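Local coordinates for carbohydrate binding module family 33 and 10 domain protein (Teredinibacter turnerae, PDB 6RW7), which is a lytic polysaccharide monooxygenase of family AA10, a copper enzyme whose catalytic domain probably cleaves cellulose chains oxidatively, at residues 100-105 against 164-169; 106-111 against 159-164. All coordinates share one frame; numbering follows the deposited sequence.

Interaction 1 of 2, residues 100-105 against 164-169. With CU (copper (II) ion), chain C.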
loop_
_atom_site.group_PDB
_atom_site.type_symbol
_atom_site.label_atom_id
_atom_site.label_comp_id
_atom_site.label_asym_id
_atom_site.label_seq_id
_atom_site.Cartn_x
_atom_site.Cartn_y
_atom_site.Cartn_z
ATOM N N TRP A 100 -8.582 3.993 0.888
ATOM C CA TRP A 100 -8.191 3.072 1.982
ATOM C C TRP A 100 -9.466 2.437 2.517
ATOM O O TRP A 100 -10.375 3.179 2.945
ATOM C CB TRP A 100 -7.459 3.800 3.091
ATOM C CG TRP A 100 -6.021 4.092 2.802
ATOM C CD1 TRP A 100 -5.483 5.096 2.050
ATOM C CD2 TRP A 100 -4.922 3.308 3.258
ATOM N NE1 TRP A 100 -4.118 5.003 2.040
ATOM C CE2 TRP A 100 -3.745 3.933 2.800
ATOM C CE3 TRP A 100 -4.819 2.165 4.048
ATOM C CZ2 TRP A 100 -2.479 3.426 3.095
ATOM C CZ3 TRP A 100 -3.563 1.664 4.336
ATOM C CH2 TRP A 100 -2.414 2.278 3.845
ATOM N N ASP A 101 -9.506 1.112 2.581
ATOM C CA ASP A 101 -10.548 0.406 3.346
ATOM C C ASP A 101 -10.055 0.266 4.775
ATOM O O ASP A 101 -8.988 -0.334 4.980
ATOM C CB ASP A 101 -10.875 -0.985 2.806
ATOM C CG ASP A 101 -11.946 -1.621 3.678
ATOM O OD1 ASP A 101 -11.603 -2.156 4.721
ATOM O OD2 ASP A 101 -13.108 -1.474 3.363
ATOM N N ILE A 102 -10.788 0.818 5.727
ATOM C CA ILE A 102 -10.420 0.715 7.167
ATOM C C ILE A 102 -11.548 -0.002 7.927
ATOM O O ILE A 102 -11.574 0.077 9.146
ATOM C CB ILE A 102 -10.031 2.105 7.738
ATOM C CG1 ILE A 102 -11.219 3.064 7.901
ATOM C CG2 ILE A 102 -8.927 2.746 6.902
ATOM C CD1 ILE A 102 -10.862 4.287 8.725
ATOM N N SER A 103 -12.344 -0.809 7.227
ATOM C CA SER A 103 -13.521 -1.499 7.815
ATOM C C SER A 103 -13.097 -2.415 8.975
ATOM O O SER A 103 -13.845 -2.504 9.965
ATOM C CB SER A 103 -14.284 -2.259 6.776
ATOM O OG SER A 103 -13.488 -3.289 6.236
ATOM N N TYR A 104 -11.943 -3.070 8.891
ATOM C CA TYR A 104 -11.508 -4.037 9.938
ATOM C C TYR A 104 -10.968 -3.318 11.173
ATOM O O TYR A 104 -10.699 -3.989 12.168
ATOM C CB TYR A 104 -10.459 -5.002 9.392
ATOM C CG TYR A 104 -11.018 -5.891 8.323
ATOM C CD1 TYR A 104 -11.927 -6.899 8.620
ATOM C CD2 TYR A 104 -10.682 -5.692 6.996
ATOM C CE1 TYR A 104 -12.465 -7.698 7.624
ATOM C CE2 TYR A 104 -11.202 -6.483 5.987
ATOM C CZ TYR A 104 -12.103 -7.489 6.304
ATOM O OH TYR A 104 -12.600 -8.253 5.292
ATOM N N GLY A 105 -10.783 -2.008 11.117
ATOM C CA GLY A 105 -10.337 -1.218 12.274
ATOM C C GLY A 105 -10.494 0.258 11.960
ATOM O O GLY A 105 -9.539 0.905 11.521
ATOM N N SER A 164 -16.758 2.682 5.597
ATOM C CA SER A 164 -15.507 2.644 6.401
ATOM C C SER A 164 -14.313 2.804 5.466
ATOM O O SER A 164 -13.401 1.954 5.493
ATOM C CB SER A 164 -15.379 1.367 7.189
ATOM O OG SER A 164 -16.414 1.281 8.142
ATOM N N HIS A 165 -14.321 3.852 4.653
ATOM C CA HIS A 165 -13.227 4.187 3.720
ATOM C C HIS A 165 -12.667 5.568 4.051
ATOM O O HIS A 165 -13.411 6.451 4.519
ATOM C CB HIS A 165 -13.683 4.180 2.263
ATOM C CG HIS A 165 -13.994 2.841 1.692
ATOM N ND1 HIS A 165 -14.462 2.714 0.404
ATOM C CD2 HIS A 165 -13.908 1.599 2.216
ATOM C CE1 HIS A 165 -14.648 1.430 0.147
ATOM N NE2 HIS A 165 -14.296 0.736 1.240
ATOM N N ILE A 166 -11.382 5.757 3.772
ATOM C CA ILE A 166 -10.784 7.112 3.662
ATOM C C ILE A 166 -10.443 7.324 2.193
ATOM O O ILE A 166 -9.736 6.476 1.616
ATOM C CB ILE A 166 -9.545 7.287 4.555
ATOM C CG1 ILE A 166 -9.865 7.122 6.042
ATOM C CG2 ILE A 166 -8.873 8.610 4.255
ATOM C CD1 ILE A 166 -8.652 7.010 6.943
ATOM N N ASN A 167 -10.937 8.404 1.590
ATOM C CA ASN A 167 -10.651 8.757 0.185
ATOM C C ASN A 167 -9.652 9.920 0.183
ATOM O O ASN A 167 -9.920 10.938 0.840
ATOM C CB ASN A 167 -11.923 9.133 -0.572
ATOM C CG ASN A 167 -13.003 8.076 -0.525
ATOM O OD1 ASN A 167 -12.719 6.879 -0.614
ATOM N ND2 ASN A 167 -14.255 8.506 -0.397
ATOM N N VAL A 168 -8.508 9.748 -0.468
ATOM C CA VAL A 168 -7.482 10.812 -0.564
ATOM C C VAL A 168 -7.301 11.132 -2.036
ATOM O O VAL A 168 -7.031 10.194 -2.795
ATOM C CB VAL A 168 -6.107 10.399 -0.024
ATOM C CG1 VAL A 168 -5.216 11.614 0.169
ATOM C CG2 VAL A 168 -6.138 9.535 1.197
ATOM N N THR A 169 -7.296 12.407 -2.399
ATOM C CA THR A 169 -7.032 12.838 -3.789
ATOM C C THR A 169 -5.578 13.285 -3.895
ATOM O O THR A 169 -5.130 14.085 -3.053
ATOM C CB THR A 169 -8.061 13.891 -4.198
ATOM O OG1 THR A 169 -9.336 13.275 -4.026
ATOM C CG2 THR A 169 -7.875 14.341 -5.627
HETATM CU CU CU C . -14.360 -1.250 1.219
HETATM O O HOH W 1 -16.286 -0.803 9.883
HETATM O O HOH W 2 -16.130 -1.135 2.497
#
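In the antiparallel sheet of the AA10 domain, strands 96-101 and 165-172 pair with W100 opposite I166 and D101 opposite H165. W100 and I166 form the hydrogen-bonded pair: W100 N donates to I166 O (2.8 Å), and I166 N returns a bond to W100 O (2.9 Å). D101 and H165 make the non-hydrogen-bonded pair, after which I102 N donates to S164 O (2.9 Å). S164 and H165 together face D160 on the strand beyond, a G1 beta bulge, and S164 accepts the positive phi (54°) often left to glycine there.

Alternation across the sheet puts D101 and H165 on one face, where both bind a copper(II) ion that E5 and a water also ligate. H165 NE2 binds the copper at 2.0 Å and D101 OD2 binds it at a longer 2.5 Å. OD2 lies at the imidazole edge, the carboxylate and ring planes 73° apart. With CG anti to the backbone N (chi1 179°), the D101 carboxylate also reaches forward to S103: OD1 accepts from S103 N above the carboxylate plane, an Asx turn, and from S103 OG (2.7 Å) through its syn lone pair. These two bonds fix the rotation of the group and leave OD2 to the metal. On the face of W100 and I166, I166 CD1 meets CD1 of I102, from the loop just past the strand, at 3.9 Å; branched aliphatics suit this apolar interior, and the W100 indole leads inward onto L114 and F116.

Interaction 2 of 2, residues 106-111 against 159-164. With CU1 (copper (I) ion), chain D.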
loop_
_atom_site.group_PDB
_atom_site.type_symbol
_atom_site.label_atom_id
_atom_site.label_comp_id
_atom_site.label_asym_id
_atom_site.label_seq_id
_atom_site.Cartn_x
_atom_site.Cartn_y
_atom_site.Cartn_z
ATOM N N PRO A 106 -11.729 0.802 12.046
ATOM C CA PRO A 106 -12.027 2.107 11.466
ATOM C C PRO A 106 -11.650 3.265 12.396
ATOM O O PRO A 106 -12.502 3.977 12.936
ATOM C CB PRO A 106 -13.523 1.993 11.171
ATOM C CG PRO A 106 -14.030 1.134 12.312
ATOM C CD PRO A 106 -12.936 0.103 12.508
ATOM N N HIS A 107 -10.345 3.473 12.516
ATOM C CA HIS A 107 -9.736 4.483 13.412
ATOM C C HIS A 107 -9.821 5.881 12.759
ATOM O O HIS A 107 -8.782 6.547 12.618
ATOM C CB HIS A 107 -8.271 4.135 13.711
ATOM C CG HIS A 107 -7.975 2.703 13.989
ATOM N ND1 HIS A 107 -8.479 2.046 15.094
ATOM C CD2 HIS A 107 -7.194 1.813 13.335
ATOM C CE1 HIS A 107 -8.038 0.800 15.098
ATOM N NE2 HIS A 107 -7.240 0.629 14.026
ATOM N N PHE A 108 -11.011 6.352 12.423
ATOM C CA PHE A 108 -11.223 7.712 11.875
ATOM C C PHE A 108 -10.778 8.764 12.888
ATOM O O PHE A 108 -10.146 9.738 12.500
ATOM C CB PHE A 108 -12.691 7.915 11.517
ATOM C CG PHE A 108 -13.129 7.185 10.275
ATOM C CD1 PHE A 108 -12.764 7.644 9.023
ATOM C CD2 PHE A 108 -13.956 6.073 10.352
ATOM C CE1 PHE A 108 -13.212 7.005 7.873
ATOM C CE2 PHE A 108 -14.402 5.431 9.209
ATOM C CZ PHE A 108 -14.019 5.892 7.966
ATOM N N SER A 109 -11.132 8.572 14.158
ATOM C CA SER A 109 -11.106 9.641 15.189
ATOM C C SER A 109 -9.694 10.182 15.450
ATOM O O SER A 109 -9.614 11.328 15.927
ATOM C CB SER A 109 -11.753 9.183 16.469
ATOM O OG SER A 109 -10.926 8.231 17.126
ATOM N N ASP A 110 -8.625 9.418 15.202
ATOM C CA ASP A 110 -7.247 9.916 15.416
ATOM C C ASP A 110 -6.407 9.648 14.158
ATOM O O ASP A 110 -5.185 9.685 14.263
ATOM C CB ASP A 110 -6.643 9.373 16.719
ATOM C CG ASP A 110 -6.559 7.858 16.749
ATOM O OD1 ASP A 110 -6.931 7.206 15.734
ATOM O OD2 ASP A 110 -6.117 7.328 17.808
ATOM N N THR A 111 -7.044 9.458 13.003
ATOM C CA THR A 111 -6.311 9.482 11.719
ATOM C C THR A 111 -5.595 10.829 11.587
ATOM O O THR A 111 -6.244 11.872 11.829
ATOM C CB THR A 111 -7.248 9.291 10.524
ATOM O OG1 THR A 111 -7.618 7.909 10.510
ATOM C CG2 THR A 111 -6.585 9.650 9.215
ATOM N N ALA A 159 -13.624 11.246 4.816
ATOM C CA ALA A 159 -14.088 10.071 5.574
ATOM C C ALA A 159 -15.404 9.581 4.955
ATOM O O ALA A 159 -16.346 10.374 4.845
ATOM C CB ALA A 159 -14.259 10.407 7.030
ATOM N N ASP A 160 -15.474 8.323 4.553
ATOM C CA ASP A 160 -16.736 7.688 4.118
ATOM C C ASP A 160 -17.157 6.738 5.235
ATOM O O ASP A 160 -16.678 5.604 5.286
ATOM C CB ASP A 160 -16.541 7.043 2.754
ATOM C CG ASP A 160 -17.699 6.186 2.297
ATOM O OD1 ASP A 160 -18.700 6.065 3.049
ATOM O OD2 ASP A 160 -17.564 5.656 1.183
ATOM N N MET A 161 -18.010 7.203 6.133
ATOM C CA MET A 161 -18.385 6.430 7.340
ATOM C C MET A 161 -19.245 5.224 6.944
ATOM O O MET A 161 -19.179 4.190 7.615
ATOM C CB MET A 161 -19.156 7.328 8.319
ATOM C CG MET A 161 -18.389 8.562 8.721
ATOM S SD MET A 161 -16.772 8.105 9.380
ATOM C CE MET A 161 -17.303 7.236 10.858
ATOM N N ALA A 162 -20.009 5.339 5.872
ATOM C CA ALA A 162 -20.921 4.268 5.420
ATOM C C ALA A 162 -20.123 3.057 4.950
ATOM O O ALA A 162 -20.502 1.913 5.299
ATOM C CB ALA A 162 -21.802 4.790 4.323
ATOM N N ASN A 163 -19.039 3.289 4.206
ATOM C CA ASN A 163 -18.208 2.181 3.665
ATOM C C ASN A 163 -16.994 1.897 4.551
ATOM O O ASN A 163 -16.289 0.932 4.243
ATOM C CB ASN A 163 -17.754 2.481 2.247
ATOM C CG ASN A 163 -18.899 2.399 1.265
ATOM O OD1 ASN A 163 -19.495 1.335 1.123
ATOM N ND2 ASN A 163 -19.226 3.504 0.611
ATOM N N SER A 164 -16.758 2.682 5.597
ATOM C CA SER A 164 -15.507 2.644 6.401
ATOM C C SER A 164 -14.313 2.804 5.466
ATOM O O SER A 164 -13.401 1.954 5.493
ATOM C CB SER A 164 -15.379 1.367 7.189
ATOM O OG SER A 164 -16.414 1.281 8.142
HETATM CU CU CU1 D . -6.631 -1.122 13.375
HETATM O O HOH W 3 -8.472 -2.352 14.643
#
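F108 carries this contact with its ring, over one face of which M161 lays its thioether. M161 SD stands 3.6 Å from the centroid of the F108 ring and 12° off its normal, a Met-aromatic contact, while M161 CE covers the CD2-CE2 side. A159 presents its methyl obliquely, CB lying 3.7 Å from F108 CE1; a small residue lets the strand come this near. At the ring edge S164 CA approaches F108 CZ (3.9 Å), and at the margin P106 CB rests near S164 OG.

The next shell sets these groups in place. M161 is bent at both chi2 (-55°) and chi3 (-66°), which folds its sulfur back over the ring. Its turn is braced by D160, whose carboxylate takes N163 N on OD1, from above its plane, and N163 ND2 on OD2 (2.8 Å), near the syn direction. On the other segment H107 is the centre of an inverse gamma turn, and its carbonyl O receives T111 OG1 (2.8 Å), a hydroxyl also hydrogen-bonded to W185 NE1.

H107 itself turns from this packing to the copper(I) ion, which its NE2 binds at 2.0 Å beside the amino N of H1, consistent with the histidine brace of the family's active site. Replacing the F108 ring with an alanine would probably leave the M161 thioether without its aromatic partner and open a gap between A159 and S164. Across the contact the chemistry is mainly dispersion, with a polarisable sulfur over a pi face, while the directional bonds here lie within each segment, D160 holding the M161 turn and T111 OG1 the H107 carbonyl.

Following the chain from H1, strand 96-101 runs out into 100-105, and the loop 106-111 follows directly and leads into strand 111-118. Much later strand 157-160 arrives, and the turn after it ends at S164, where strand 165-172 begins. Interaction 1 closes the longer loop, from 100-105 to 164-169; interaction 2 is nested inside it, and S164 belongs to both. The contacts also touch: F108 packs on I102 and I166, and D160 N probably bonds to H165 O as strands 157-160 and 165-172 pair. Together they tie the copper(I)-bearing loop to the edge of the four-stranded sheet whose inner strands supply D101 and H165 to the copper(II) ion.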